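Local coordinates for protein 1H-3-hydroxy-4-oxoquinoline 2,4-dioxygenase (Pseudomonas putida, PDB 3IBT) that catalyses the cofactor-independent, oxygen-dependent ring cleavage of 3-hydroxy-1H-quinolin-4-one to N-formylanthranilate and carbon monoxide, using an alpha/beta-hydrolase fold, at residues L24-G29 with Q90-S95; W99-V104 with T116-W121; W153-D158 with P240-F245. All blocks are in the same frame, centred on the assembly; numbering follows the deposited sequence.

Interaction 1 of 3, residues L24-G29 with Q90-S95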
ATOM      1  N   LEU A  24     -11.711  -8.910   2.117  1.00 68.16           N
ATOM      2  CA  LEU A  24     -10.365  -8.445   2.383  1.00 68.09           C
ATOM      3  C   LEU A  24      -9.871  -7.750   1.143  1.00 68.12           C
ATOM      4  O   LEU A  24      -9.819  -8.361   0.079  1.00 68.85           O
ATOM      5  CB  LEU A  24      -9.461  -9.639   2.644  1.00 67.81           C
ATOM      6  CG  LEU A  24      -8.278  -9.453   3.594  1.00 68.62           C
ATOM      7  CD1 LEU A  24      -7.447 -10.733   3.644  1.00 69.72           C
ATOM      8  CD2 LEU A  24      -7.417  -8.317   3.169  1.00 70.83           C
ATOM      9  N   PHE A  25      -9.513  -6.480   1.265  1.00 67.70           N
ATOM     10  CA  PHE A  25      -9.018  -5.726   0.122  1.00 67.34           C
ATOM     11  C   PHE A  25      -7.500  -5.740   0.083  1.00 68.00           C
ATOM     12  O   PHE A  25      -6.830  -5.471   1.123  1.00 68.27           O
ATOM     13  CB  PHE A  25      -9.474  -4.271   0.202  1.00 67.33           C
ATOM     14  CG  PHE A  25     -10.846  -4.029  -0.328  1.00 64.86           C
ATOM     15  CD1 PHE A  25     -11.933  -4.025   0.527  1.00 64.91           C
ATOM     16  CD2 PHE A  25     -11.042  -3.775  -1.685  1.00 64.31           C
ATOM     17  CE1 PHE A  25     -13.247  -3.782   0.036  1.00 67.63           C
ATOM     18  CE2 PHE A  25     -12.351  -3.536  -2.215  1.00 66.27           C
ATOM     19  CZ  PHE A  25     -13.459  -3.535  -1.353  1.00 66.59           C
ATOM     20  N   LEU A  26      -6.947  -6.034  -1.095  1.00 67.37           N
ATOM     21  CA  LEU A  26      -5.507  -5.911  -1.271  1.00 66.95           C
ATOM     22  C   LEU A  26      -5.146  -4.681  -2.099  1.00 66.77           C
ATOM     23  O   LEU A  26      -5.300  -4.716  -3.322  1.00 67.46           O
ATOM     24  CB  LEU A  26      -4.922  -7.198  -1.862  1.00 66.43           C
ATOM     25  CG  LEU A  26      -4.790  -8.451  -0.987  1.00 66.18           C
ATOM     26  CD1 LEU A  26      -3.698  -9.349  -1.557  1.00 64.45           C
ATOM     27  CD2 LEU A  26      -4.475  -8.140   0.476  1.00 65.98           C
ATOM     28  N   LEU A  27      -4.656  -3.619  -1.437  1.00 66.84           N
ATOM     29  CA  LEU A  27      -4.422  -2.275  -2.053  1.00 67.21           C
ATOM     30  C   LEU A  27      -2.960  -1.928  -2.248  1.00 67.51           C
ATOM     31  O   LEU A  27      -2.198  -1.870  -1.277  1.00 67.77           O
ATOM     32  CB  LEU A  27      -5.012  -1.162  -1.179  1.00 66.87           C
ATOM     33  CG  LEU A  27      -6.458  -1.260  -0.699  1.00 67.74           C
ATOM     34  CD1 LEU A  27      -6.745  -0.275   0.481  1.00 66.94           C
ATOM     35  CD2 LEU A  27      -7.394  -1.060  -1.879  1.00 63.58           C
ATOM     36  N   SER A  28      -2.570  -1.628  -3.479  1.00 68.09           N
ATOM     37  CA  SER A  28      -1.148  -1.363  -3.775  1.00 69.41           C
ATOM     38  C   SER A  28      -0.555   0.065  -3.420  1.00 70.05           C
ATOM     39  O   SER A  28      -1.232   0.933  -2.866  1.00 70.47           O
ATOM     40  CB  SER A  28      -0.902  -1.656  -5.249  1.00 68.85           C
ATOM     41  OG  SER A  28      -1.088  -0.464  -5.966  1.00 70.37           O
ATOM     42  N   GLY A  29       0.711   0.300  -3.753  1.00 70.09           N
ATOM     43  CA  GLY A  29       1.243   1.649  -3.716  1.00 70.37           C
ATOM     44  C   GLY A  29       0.965   2.340  -5.032  1.00 71.19           C
ATOM     45  O   GLY A  29       0.259   1.783  -5.898  1.00 71.27           O
ATOM     46  N   GLN A  90     -12.030  -5.761   5.586  1.00 80.58           N
ATOM     47  CA  GLN A  90     -10.738  -5.355   6.080  1.00 79.25           C
ATOM     48  C   GLN A  90      -9.948  -4.912   4.883  1.00 79.71           C
ATOM     49  O   GLN A  90     -10.408  -5.114   3.743  1.00 79.52           O
ATOM     50  CB  GLN A  90     -10.093  -6.528   6.750  1.00 78.38           C
ATOM     51  CG  GLN A  90     -10.626  -6.687   8.122  1.00 78.13           C
ATOM     52  CD  GLN A  90     -11.043  -8.092   8.416  1.00 79.36           C
ATOM     53  OE1 GLN A  90     -11.702  -8.747   7.590  1.00 82.67           O
ATOM     54  NE2 GLN A  90     -10.678  -8.582   9.600  1.00 78.10           N
HETATM   55  N   MSE A  91      -8.796  -4.268   5.120  1.00 79.94           N
HETATM   56  CA  MSE A  91      -7.900  -3.900   4.028  1.00 80.80           C
HETATM   57  C   MSE A  91      -6.447  -4.082   4.369  1.00 78.57           C
HETATM   58  O   MSE A  91      -6.057  -3.984   5.516  1.00 78.93           O
HETATM   59  CB  MSE A  91      -8.175  -2.484   3.569  1.00 80.20           C
HETATM   60  CG  MSE A  91      -8.718  -1.602   4.656  1.00 83.02           C
HETATM   61 SE   MSE A  91      -9.159   0.168   3.886  1.00 88.28          SE
HETATM   62  CE  MSE A  91     -10.616  -0.389   2.674  1.00 87.06           C
ATOM     63  N   VAL A  92      -5.646  -4.366   3.361  1.00 77.27           N
ATOM     64  CA  VAL A  92      -4.237  -4.541   3.541  1.00 75.98           C
ATOM     65  C   VAL A  92      -3.622  -3.702   2.481  1.00 75.78           C
ATOM     66  O   VAL A  92      -3.902  -3.881   1.307  1.00 75.53           O
ATOM     67  CB  VAL A  92      -3.831  -6.012   3.308  1.00 76.47           C
ATOM     68  CG1 VAL A  92      -2.361  -6.144   2.900  1.00 75.28           C
ATOM     69  CG2 VAL A  92      -4.155  -6.892   4.530  1.00 76.58           C
ATOM     70  N   SER A  93      -2.774  -2.771   2.883  1.00 76.32           N
ATOM     71  CA  SER A  93      -2.196  -1.839   1.914  1.00 77.18           C
ATOM     72  C   SER A  93      -0.680  -1.872   1.874  1.00 77.39           C
ATOM     73  O   SER A  93      -0.010  -2.288   2.830  1.00 77.84           O
ATOM     74  CB  SER A  93      -2.710  -0.399   2.138  1.00 77.17           C
ATOM     75  OG  SER A  93      -2.405   0.075   3.441  1.00 78.12           O
ATOM     76  N   THR A  94      -0.145  -1.449   0.742  1.00 77.47           N
ATOM     77  CA  THR A  94       1.287  -1.430   0.523  1.00 77.43           C
ATOM     78  C   THR A  94       1.856  -0.018   0.503  1.00 77.20           C
ATOM     79  O   THR A  94       1.256   0.910  -0.081  1.00 76.69           O
ATOM     80  CB  THR A  94       1.604  -2.131  -0.792  1.00 77.52           C
ATOM     81  OG1 THR A  94       1.968  -3.477  -0.493  1.00 78.75           O
ATOM     82  CG2 THR A  94       2.772  -1.423  -1.600  1.00 79.40           C
ATOM     83  N   SER A  95       3.005   0.151   1.161  1.00 76.53           N
ATOM     84  CA  SER A  95       3.789   1.349   0.942  1.00 76.18           C
ATOM     85  C   SER A  95       2.919   2.609   1.143  1.00 75.07           C
ATOM     86  O   SER A  95       2.327   2.770   2.208  1.00 74.66           O
ATOM     87  CB  SER A  95       4.383   1.297  -0.473  1.00 76.15           C
ATOM     88  OG  SER A  95       5.276   2.376  -0.667  1.00 79.43           O
TER
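Leu26 and Val92 meet because of how each side chain turns about its first torsion. Leu26 CG stands opposite its carbonyl carbon (chi1 -74°), and its CD2 branch swings over to Val92 CB at 3.6 Å. Val92 CG1 lies opposite its own backbone N (chi1 156°), while CG2 stays beside that N and meets Leu24 CD2 at 3.8 Å. Leu26 and Val92 lie alongside each other and point the same way; Leu24 comes across Val92 at a slant.

Phe25, Leu27, Met91 and Ser93 hold the other face of the sheet. Met91 is a selenomethionine. Leu27 CD1 touches its CB at 4.1 Å and also lies near SE; the bend comes beyond, at chi3, and turns only CE. The Phe25 ring has Gln90 O at its edge, in the ring plane.

The backbones are two neighbouring parallel strands in the central sheet of the alpha/beta-hydrolase fold. Four hydrogen bonds join them, and each strand donates two of them. Leu27 N to Val92 O, 2.9 Å, is almost straight. Thr94 N reaches Leu27 O, also at 2.9 Å, and is more bent. Phe25 O takes Val92 N at 2.8 Å. Leu77 of helix 70-83 covers Phe25, Leu27 and Met91, and Ser93 OG is hydrogen-bonded to Asn101 ND2.

At the C-terminal end of strand 90-94, Thr94 CG2 packs on Gly29 N at 3.4 Å, just beyond the end of strand 24-27. Thr94 and Ser95 are substrate-binding residues by similarity. Ser28 OG donates to Gly29 O in the carbonyl plane, on a lone pair, at 2.6 Å.

Interaction 2 of 3, residues W99-V104 with T116-W121. Unlike the reference sequence in segment 116-121: Ile118 (reference Val).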
ATOM      1  N   TRP A  99      -1.357   5.537   3.552  1.00 68.55           N
ATOM      2  CA  TRP A  99      -2.020   6.832   3.683  1.00 67.66           C
ATOM      3  C   TRP A  99      -3.525   6.711   3.309  1.00 68.28           C
ATOM      4  O   TRP A  99      -4.376   7.222   4.042  1.00 68.83           O
ATOM      5  CB  TRP A  99      -1.382   7.912   2.781  1.00 67.18           C
ATOM      6  CG  TRP A  99       0.026   8.183   3.018  1.00 65.90           C
ATOM      7  CD1 TRP A  99       1.087   7.764   2.257  1.00 64.80           C
ATOM      8  CD2 TRP A  99       0.570   8.943   4.103  1.00 65.47           C
ATOM      9  NE1 TRP A  99       2.261   8.200   2.824  1.00 66.61           N
ATOM     10  CE2 TRP A  99       1.979   8.914   3.963  1.00 64.63           C
ATOM     11  CE3 TRP A  99       0.006   9.604   5.212  1.00 64.21           C
ATOM     12  CZ2 TRP A  99       2.837   9.544   4.870  1.00 63.80           C
ATOM     13  CZ3 TRP A  99       0.873  10.238   6.130  1.00 66.20           C
ATOM     14  CH2 TRP A  99       2.271  10.200   5.947  1.00 64.18           C
ATOM     15  N   VAL A 100      -3.849   6.057   2.185  1.00 67.48           N
ATOM     16  CA  VAL A 100      -5.265   5.801   1.812  1.00 67.65           C
ATOM     17  C   VAL A 100      -6.005   4.887   2.834  1.00 67.85           C
ATOM     18  O   VAL A 100      -7.083   5.206   3.318  1.00 67.25           O
ATOM     19  CB  VAL A 100      -5.362   5.191   0.364  1.00 67.46           C
ATOM     20  CG1 VAL A 100      -6.797   4.917  -0.041  1.00 66.71           C
ATOM     21  CG2 VAL A 100      -4.628   6.079  -0.666  1.00 66.90           C
ATOM     22  N   ASN A 101      -5.393   3.752   3.148  1.00 68.46           N
ATOM     23  CA  ASN A 101      -5.863   2.844   4.182  1.00 69.57           C
ATOM     24  C   ASN A 101      -6.276   3.569   5.483  1.00 70.34           C
ATOM     25  O   ASN A 101      -7.437   3.466   5.929  1.00 70.91           O
ATOM     26  CB  ASN A 101      -4.756   1.827   4.460  1.00 69.47           C
ATOM     27  CG  ASN A 101      -5.207   0.682   5.333  1.00 71.16           C
ATOM     28  OD1 ASN A 101      -6.220   0.774   6.045  1.00 73.37           O
ATOM     29  ND2 ASN A 101      -4.447  -0.419   5.298  1.00 69.81           N
ATOM     30  N   ILE A 102      -5.344   4.324   6.071  1.00 70.02           N
ATOM     31  CA  ILE A 102      -5.634   5.010   7.312  1.00 69.85           C
ATOM     32  C   ILE A 102      -6.712   6.074   7.162  1.00 70.49           C
ATOM     33  O   ILE A 102      -7.497   6.315   8.083  1.00 70.49           O
ATOM     34  CB  ILE A 102      -4.357   5.560   7.944  1.00 69.45           C
ATOM     35  CG1 ILE A 102      -3.452   4.385   8.241  1.00 69.63           C
ATOM     36  CG2 ILE A 102      -4.629   6.252   9.267  1.00 67.91           C
ATOM     37  CD1 ILE A 102      -4.082   3.358   9.127  1.00 68.27           C
ATOM     38  N   ASP A 103      -6.773   6.698   5.995  1.00 71.34           N
ATOM     39  CA  ASP A 103      -7.821   7.684   5.743  1.00 72.38           C
ATOM     40  C   ASP A 103      -9.198   7.028   5.887  1.00 72.58           C
ATOM     41  O   ASP A 103     -10.144   7.611   6.437  1.00 72.27           O
ATOM     42  CB  ASP A 103      -7.683   8.306   4.352  1.00 72.55           C
ATOM     43  CG  ASP A 103      -8.300   9.711   4.275  1.00 75.49           C
ATOM     44  OD1 ASP A 103      -8.061  10.515   5.209  1.00 80.86           O
ATOM     45  OD2 ASP A 103      -9.015  10.038   3.295  1.00 75.96           O
ATOM     46  N   VAL A 104      -9.297   5.792   5.411  1.00 72.94           N
ATOM     47  CA  VAL A 104     -10.579   5.128   5.386  1.00 72.79           C
ATOM     48  C   VAL A 104     -10.901   4.681   6.795  1.00 73.28           C
ATOM     49  O   VAL A 104     -12.031   4.831   7.236  1.00 73.37           O
ATOM     50  CB  VAL A 104     -10.602   4.000   4.372  1.00 72.55           C
ATOM     51  CG1 VAL A 104     -11.807   3.139   4.572  1.00 71.55           C
ATOM     52  CG2 VAL A 104     -10.578   4.577   2.980  1.00 70.65           C
ATOM     53  N   THR A 116      -6.576  -3.191  10.699  1.00 68.97           N
ATOM     54  CA  THR A 116      -6.089  -2.900   9.356  1.00 69.33           C
ATOM     55  C   THR A 116      -4.614  -3.317   9.232  1.00 69.17           C
ATOM     56  O   THR A 116      -3.927  -3.480  10.245  1.00 70.67           O
ATOM     57  CB  THR A 116      -6.327  -1.415   9.057  1.00 69.23           C
ATOM     58  OG1 THR A 116      -6.102  -1.142   7.672  1.00 70.56           O
ATOM     59  CG2 THR A 116      -5.433  -0.543   9.926  1.00 70.22           C
ATOM     60  N   ILE A 117      -4.118  -3.543   8.021  1.00 68.06           N
ATOM     61  CA  ILE A 117      -2.727  -3.939   7.884  1.00 66.33           C
ATOM     62  C   ILE A 117      -2.098  -3.077   6.861  1.00 66.05           C
ATOM     63  O   ILE A 117      -2.685  -2.724   5.861  1.00 66.01           O
ATOM     64  CB  ILE A 117      -2.601  -5.362   7.374  1.00 66.59           C
ATOM     65  CG1 ILE A 117      -3.213  -6.334   8.387  1.00 65.05           C
ATOM     66  CG2 ILE A 117      -1.126  -5.685   7.003  1.00 65.93           C
ATOM     67  CD1 ILE A 117      -3.092  -7.708   8.042  1.00 62.70           C
ATOM     68  N   ILE A 118      -0.859  -2.772   7.115  1.00 66.21           N
ATOM     69  CA  ILE A 118      -0.046  -1.982   6.220  1.00 66.46           C
ATOM     70  C   ILE A 118       1.262  -2.725   6.010  1.00 66.15           C
ATOM     71  O   ILE A 118       1.719  -3.444   6.893  1.00 66.70           O
ATOM     72  CB  ILE A 118       0.216  -0.627   6.832  1.00 66.84           C
ATOM     73  CG1 ILE A 118       0.590  -0.798   8.317  1.00 67.05           C
ATOM     74  CG2 ILE A 118      -1.023   0.251   6.694  1.00 65.71           C
ATOM     75  CD1 ILE A 118       0.653   0.474   9.054  1.00 70.21           C
ATOM     76  N   ILE A 119       1.850  -2.573   4.841  1.00 65.68           N
ATOM     77  CA  ILE A 119       3.016  -3.349   4.497  1.00 66.26           C
ATOM     78  C   ILE A 119       4.100  -2.398   4.000  1.00 67.38           C
ATOM     79  O   ILE A 119       3.893  -1.652   3.050  1.00 68.42           O
ATOM     80  CB  ILE A 119       2.689  -4.400   3.430  1.00 66.26           C
ATOM     81  CG1 ILE A 119       1.628  -5.360   3.961  1.00 66.67           C
ATOM     82  CG2 ILE A 119       3.926  -5.151   3.014  1.00 65.15           C
ATOM     83  CD1 ILE A 119       1.209  -6.408   2.997  1.00 66.27           C
ATOM     84  N   ASP A 120       5.251  -2.402   4.649  1.00 67.70           N
ATOM     85  CA  ASP A 120       6.388  -1.704   4.116  1.00 68.54           C
ATOM     86  C   ASP A 120       6.117  -0.255   3.807  1.00 68.76           C
ATOM     87  O   ASP A 120       6.435   0.231   2.719  1.00 69.60           O
ATOM     88  CB  ASP A 120       7.011  -2.408   2.914  1.00 67.93           C
ATOM     89  CG  ASP A 120       8.526  -2.520   3.078  1.00 70.75           C
ATOM     90  OD1 ASP A 120       9.000  -3.657   3.286  1.00 70.66           O
ATOM     91  OD2 ASP A 120       9.246  -1.470   3.097  1.00 71.22           O
ATOM     92  N   TRP A 121       5.538   0.410   4.805  1.00 68.83           N
ATOM     93  CA  TRP A 121       5.314   1.839   4.864  1.00 67.87           C
ATOM     94  C   TRP A 121       6.424   2.432   5.721  1.00 68.97           C
ATOM     95  O   TRP A 121       6.583   2.031   6.895  1.00 68.75           O
ATOM     96  CB  TRP A 121       4.059   2.027   5.662  1.00 66.91           C
ATOM     97  CG  TRP A 121       3.412   3.324   5.488  1.00 66.73           C
ATOM     98  CD1 TRP A 121       3.657   4.238   4.526  1.00 64.33           C
ATOM     99  CD2 TRP A 121       2.341   3.831   6.268  1.00 65.12           C
ATOM    100  NE1 TRP A 121       2.826   5.290   4.670  1.00 64.86           N
ATOM    101  CE2 TRP A 121       1.987   5.062   5.722  1.00 64.36           C
ATOM    102  CE3 TRP A 121       1.647   3.355   7.390  1.00 68.56           C
ATOM    103  CZ2 TRP A 121       0.954   5.850   6.243  1.00 66.18           C
ATOM    104  CZ3 TRP A 121       0.597   4.132   7.913  1.00 67.40           C
ATOM    105  CH2 TRP A 121       0.262   5.367   7.327  1.00 65.89           C
TER
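Trp121 points the edge of its indole at the face of Trp99, a T-shaped stack within a beta-alpha-beta unit. Helix 97-107 is the crossover between strands 89-94 and 115-119 of the alpha/beta-hydrolase sheet, and its segment 99-104 runs nearly antiparallel to strand 116-119, at 166°. The two indole planes stand at 89°, with five-membered ring centroids 4.9 Å apart. Trp121 CZ2 sits over the middle of the Trp99 ring system, 3.8 Å from Trp99 CD2. Its far rim also meets the helix one turn on, where Ile102 CG1 comes within 3.9 Å of Trp121 CH2.

Between these two helix residues, Asn101 faces Thr116. Their side chains run alongside each other, head to tail. Thr116 OG1 donates to Asn101 OD1 at 2.5 Å, in the carbonyl plane and on a lone pair. The Asn101 amide also reaches back to the preceding strand.

The Trp121 side chain extends toward the helix because CG lies anti to the backbone N (chi1 -161°). Around the pair, Pro195 touches both indoles, Tyr189 and Trp192 meet Trp99, and Met199 packs on Trp121. Asp120, just before Trp121, is the residue that by similarity raises the basicity of the active-site histidine. The Trp121 backbone N is hydrogen-bonded to His210 NE2.

Interaction 3 of 3, residues W153-D158 with P240-F245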
ATOM      1  N   TRP A 153      14.976  -0.193  -3.208  1.00 75.58           N
ATOM      2  CA  TRP A 153      13.923  -1.185  -3.051  1.00 74.15           C
ATOM      3  C   TRP A 153      14.341  -2.624  -3.391  1.00 74.19           C
ATOM      4  O   TRP A 153      13.974  -3.591  -2.661  1.00 73.90           O
ATOM      5  CB  TRP A 153      12.721  -0.756  -3.888  1.00 73.55           C
ATOM      6  CG  TRP A 153      11.990   0.446  -3.307  1.00 72.98           C
ATOM      7  CD1 TRP A 153      12.124   0.956  -2.040  1.00 71.86           C
ATOM      8  CD2 TRP A 153      10.987   1.243  -3.953  1.00 71.76           C
ATOM      9  NE1 TRP A 153      11.279   2.021  -1.859  1.00 71.86           N
ATOM     10  CE2 TRP A 153      10.562   2.223  -3.010  1.00 71.88           C
ATOM     11  CE3 TRP A 153      10.397   1.221  -5.221  1.00 69.34           C
ATOM     12  CZ2 TRP A 153       9.590   3.195  -3.312  1.00 71.63           C
ATOM     13  CZ3 TRP A 153       9.422   2.170  -5.511  1.00 70.69           C
ATOM     14  CH2 TRP A 153       9.032   3.148  -4.563  1.00 71.55           C
ATOM     15  N   ALA A 154      15.119  -2.773  -4.473  1.00 73.41           N
ATOM     16  CA  ALA A 154      15.560  -4.109  -4.899  1.00 72.95           C
ATOM     17  C   ALA A 154      16.630  -4.749  -4.042  1.00 72.49           C
ATOM     18  O   ALA A 154      16.678  -5.950  -3.951  1.00 71.72           O
ATOM     19  CB  ALA A 154      16.014  -4.104  -6.335  1.00 73.03           C
ATOM     20  N   GLU A 155      17.504  -3.947  -3.442  1.00 72.83           N
ATOM     21  CA  GLU A 155      18.719  -4.452  -2.787  1.00 72.68           C
ATOM     22  C   GLU A 155      19.401  -5.565  -3.584  1.00 72.69           C
ATOM     23  O   GLU A 155      19.449  -5.470  -4.793  1.00 74.03           O
ATOM     24  CB  GLU A 155      18.429  -4.857  -1.365  1.00 71.94           C
ATOM     25  CG  GLU A 155      19.618  -4.568  -0.476  1.00 72.66           C
ATOM     26  CD  GLU A 155      20.184  -5.803   0.183  1.00 75.04           C
ATOM     27  OE1 GLU A 155      20.907  -5.656   1.188  1.00 76.01           O
ATOM     28  OE2 GLU A 155      19.882  -6.937  -0.266  1.00 79.43           O
ATOM     29  N   THR A 156      19.892  -6.613  -2.936  1.00 72.94           N
ATOM     30  CA  THR A 156      20.657  -7.688  -3.600  1.00 73.06           C
ATOM     31  C   THR A 156      19.854  -8.913  -4.016  1.00 72.94           C
ATOM     32  O   THR A 156      20.389 -10.023  -3.979  1.00 72.51           O
ATOM     33  CB  THR A 156      21.733  -8.300  -2.657  1.00 73.34           C
ATOM     34  OG1 THR A 156      21.979  -7.427  -1.561  1.00 73.02           O
ATOM     35  CG2 THR A 156      23.067  -8.624  -3.412  1.00 74.06           C
ATOM     36  N   THR A 157      18.593  -8.770  -4.392  1.00 73.08           N
ATOM     37  CA  THR A 157      17.854  -9.999  -4.657  1.00 73.63           C
ATOM     38  C   THR A 157      18.054 -10.542  -6.015  1.00 74.16           C
ATOM     39  O   THR A 157      18.281  -9.814  -6.977  1.00 74.35           O
ATOM     40  CB  THR A 157      16.365  -9.920  -4.464  1.00 73.03           C
ATOM     41  OG1 THR A 157      16.018  -8.549  -4.439  1.00 72.74           O
ATOM     42  CG2 THR A 157      15.935 -10.649  -3.162  1.00 73.85           C
ATOM     43  N   ASP A 158      17.946 -11.862  -6.043  1.00 74.90           N
ATOM     44  CA  ASP A 158      17.892 -12.654  -7.236  1.00 75.53           C
ATOM     45  C   ASP A 158      16.394 -12.905  -7.558  1.00 75.17           C
ATOM     46  O   ASP A 158      16.078 -13.544  -8.581  1.00 75.16           O
ATOM     47  CB  ASP A 158      18.653 -13.970  -6.982  1.00 75.78           C
ATOM     48  CG  ASP A 158      18.127 -14.744  -5.727  1.00 79.14           C
ATOM     49  OD1 ASP A 158      17.387 -14.163  -4.861  1.00 78.96           O
ATOM     50  OD2 ASP A 158      18.457 -15.954  -5.617  1.00 81.73           O
ATOM     51  N   PRO A 240      12.185 -11.127   7.482  1.00 66.16           N
ATOM     52  CA  PRO A 240      13.567 -10.859   7.062  1.00 67.23           C
ATOM     53  C   PRO A 240      13.827 -11.031   5.548  1.00 68.37           C
ATOM     54  O   PRO A 240      14.442 -11.989   5.105  1.00 68.95           O
ATOM     55  CB  PRO A 240      14.408 -11.839   7.889  1.00 65.95           C
ATOM     56  CG  PRO A 240      13.480 -12.717   8.564  1.00 66.60           C
ATOM     57  CD  PRO A 240      12.068 -12.386   8.224  1.00 66.67           C
ATOM     58  N   GLY A 241      13.341 -10.092   4.760  1.00 70.13           N
ATOM     59  CA  GLY A 241      13.633 -10.041   3.321  1.00 71.66           C
ATOM     60  C   GLY A 241      14.704  -8.997   3.118  1.00 72.23           C
ATOM     61  O   GLY A 241      15.161  -8.400   4.077  1.00 72.77           O
ATOM     62  N   ARG A 242      15.123  -8.791   1.884  1.00 72.57           N
ATOM     63  CA  ARG A 242      16.072  -7.733   1.596  1.00 72.99           C
ATOM     64  C   ARG A 242      15.333  -6.673   0.784  1.00 72.87           C
ATOM     65  O   ARG A 242      15.866  -5.594   0.515  1.00 73.95           O
ATOM     66  CB  ARG A 242      17.280  -8.284   0.825  1.00 73.18           C
ATOM     67  CG  ARG A 242      17.706  -9.673   1.245  1.00 75.17           C
ATOM     68  CD  ARG A 242      18.803  -9.685   2.360  1.00 81.11           C
ATOM     69  NE  ARG A 242      18.559  -8.818   3.525  1.00 82.68           N
ATOM     70  CZ  ARG A 242      19.310  -7.758   3.841  1.00 84.46           C
ATOM     71  NH1 ARG A 242      20.370  -7.416   3.094  1.00 84.22           N
ATOM     72  NH2 ARG A 242      19.005  -7.023   4.904  1.00 85.30           N
ATOM     73  N   THR A 243      14.083  -6.975   0.455  1.00 71.98           N
ATOM     74  CA  THR A 243      13.291  -6.237  -0.519  1.00 71.58           C
ATOM     75  C   THR A 243      12.216  -5.357   0.109  1.00 72.18           C
ATOM     76  O   THR A 243      11.821  -5.560   1.266  1.00 72.31           O
ATOM     77  CB  THR A 243      12.649  -7.297  -1.461  1.00 71.81           C
ATOM     78  OG1 THR A 243      13.516  -7.486  -2.565  1.00 69.25           O
ATOM     79  CG2 THR A 243      11.171  -7.018  -1.898  1.00 69.28           C
ATOM     80  N   HIS A 244      11.723  -4.413  -0.685  1.00 72.22           N
ATOM     81  CA  HIS A 244      10.612  -3.526  -0.312  1.00 72.75           C
ATOM     82  C   HIS A 244       9.189  -4.150  -0.481  1.00 73.22           C
ATOM     83  O   HIS A 244       8.226  -3.577   0.031  1.00 74.08           O
ATOM     84  CB  HIS A 244      10.789  -2.185  -1.080  1.00 72.82           C
ATOM     85  CG  HIS A 244       9.709  -1.152  -0.870  1.00 72.96           C
ATOM     86  ND1 HIS A 244       9.392  -0.627   0.367  1.00 72.74           N
ATOM     87  CD2 HIS A 244       8.929  -0.490  -1.764  1.00 71.01           C
ATOM     88  CE1 HIS A 244       8.447   0.292   0.228  1.00 71.83           C
ATOM     89  NE2 HIS A 244       8.147   0.395  -1.055  1.00 69.49           N
ATOM     90  N   PHE A 245       9.048  -5.311  -1.144  1.00 72.99           N
ATOM     91  CA  PHE A 245       7.713  -5.901  -1.448  1.00 72.59           C
ATOM     92  C   PHE A 245       7.617  -7.285  -0.859  1.00 73.03           C
ATOM     93  O   PHE A 245       7.778  -8.306  -1.548  1.00 73.71           O
ATOM     94  CB  PHE A 245       7.498  -5.970  -2.919  1.00 71.44           C
ATOM     95  CG  PHE A 245       8.173  -4.878  -3.639  1.00 71.55           C
ATOM     96  CD1 PHE A 245       9.484  -5.032  -4.075  1.00 70.26           C
ATOM     97  CD2 PHE A 245       7.511  -3.665  -3.868  1.00 72.30           C
ATOM     98  CE1 PHE A 245      10.149  -3.997  -4.764  1.00 70.31           C
ATOM     99  CE2 PHE A 245       8.142  -2.625  -4.557  1.00 73.70           C
ATOM    100  CZ  PHE A 245       9.482  -2.787  -5.007  1.00 71.66           C
TER
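The active-site histidine, His244, and the substrate-binding residue Trp153, both assigned by similarity, stack face to face here. The His244 imidazole lies on the five-membered ring of Trp153, with centroids 3.7 Å apart and planes at 13°. Trp153 NE1 is over the centre of the imidazole, while His244 CD2 lies toward the rim of the indole, 3.4 Å from Trp153 CE2. His244 CG is anti to its backbone N (chi1 178°), which carries the ring out alongside the indole. Phe245 completes an aromatic cluster. Its CZ meets Trp153 CB at 4.0 Å, and one face of its ring lies against His244 CB.

The backbones are tied as well. His244 N donates to Trp153 O at 3.1 Å. This bond is bent.

Farther out, Glu155 OE1 forms a salt bridge with Arg242 NH1 at 2.6 Å. The carboxylate and guanidinium planes are turned 84° apart. Glu155 OE2 takes two bonds, from Thr156 N and Thr156 OG1, both on the same face of the carboxylate. They probably help hold it in place. Thr157 OG1 donates to Ala154 O and braces the type II' turn from Ala154 to Thr157.

The contact joins the end of helix 142-154 to the loop between strand 234-238 and helix 246-249. Glu249 of that helix binds the backbone N of Arg242 and Thr243, and helix 160-169 packs on Thr243 and Phe245 through Val162.

Overall arrangement
Interactions 1 and 2 are adjacent, with centres about 7 Å apart. They share the sheet, since strands 89-94 and 115-119 are neighbours, and Ser95 N probably bonds to Ile119 O at 2.8 Å. Interaction 3 lies about 20 Å from the centre of interaction 1 and about 21 Å from that of interaction 2, yet its histidine reaches both. Asp120 OD2 lies 2.9 Å from His244 ND1, a probable though weak hydrogen bond, consistent with the role assigned to Asp120 by similarity. At the other ring nitrogen, Ser95 OG packs 3.5 Å from His244 NE2. The ends of strands 89-94 and 115-119 thus meet the histidine loop at the probable substrate site, to which Trp153 probably contributes.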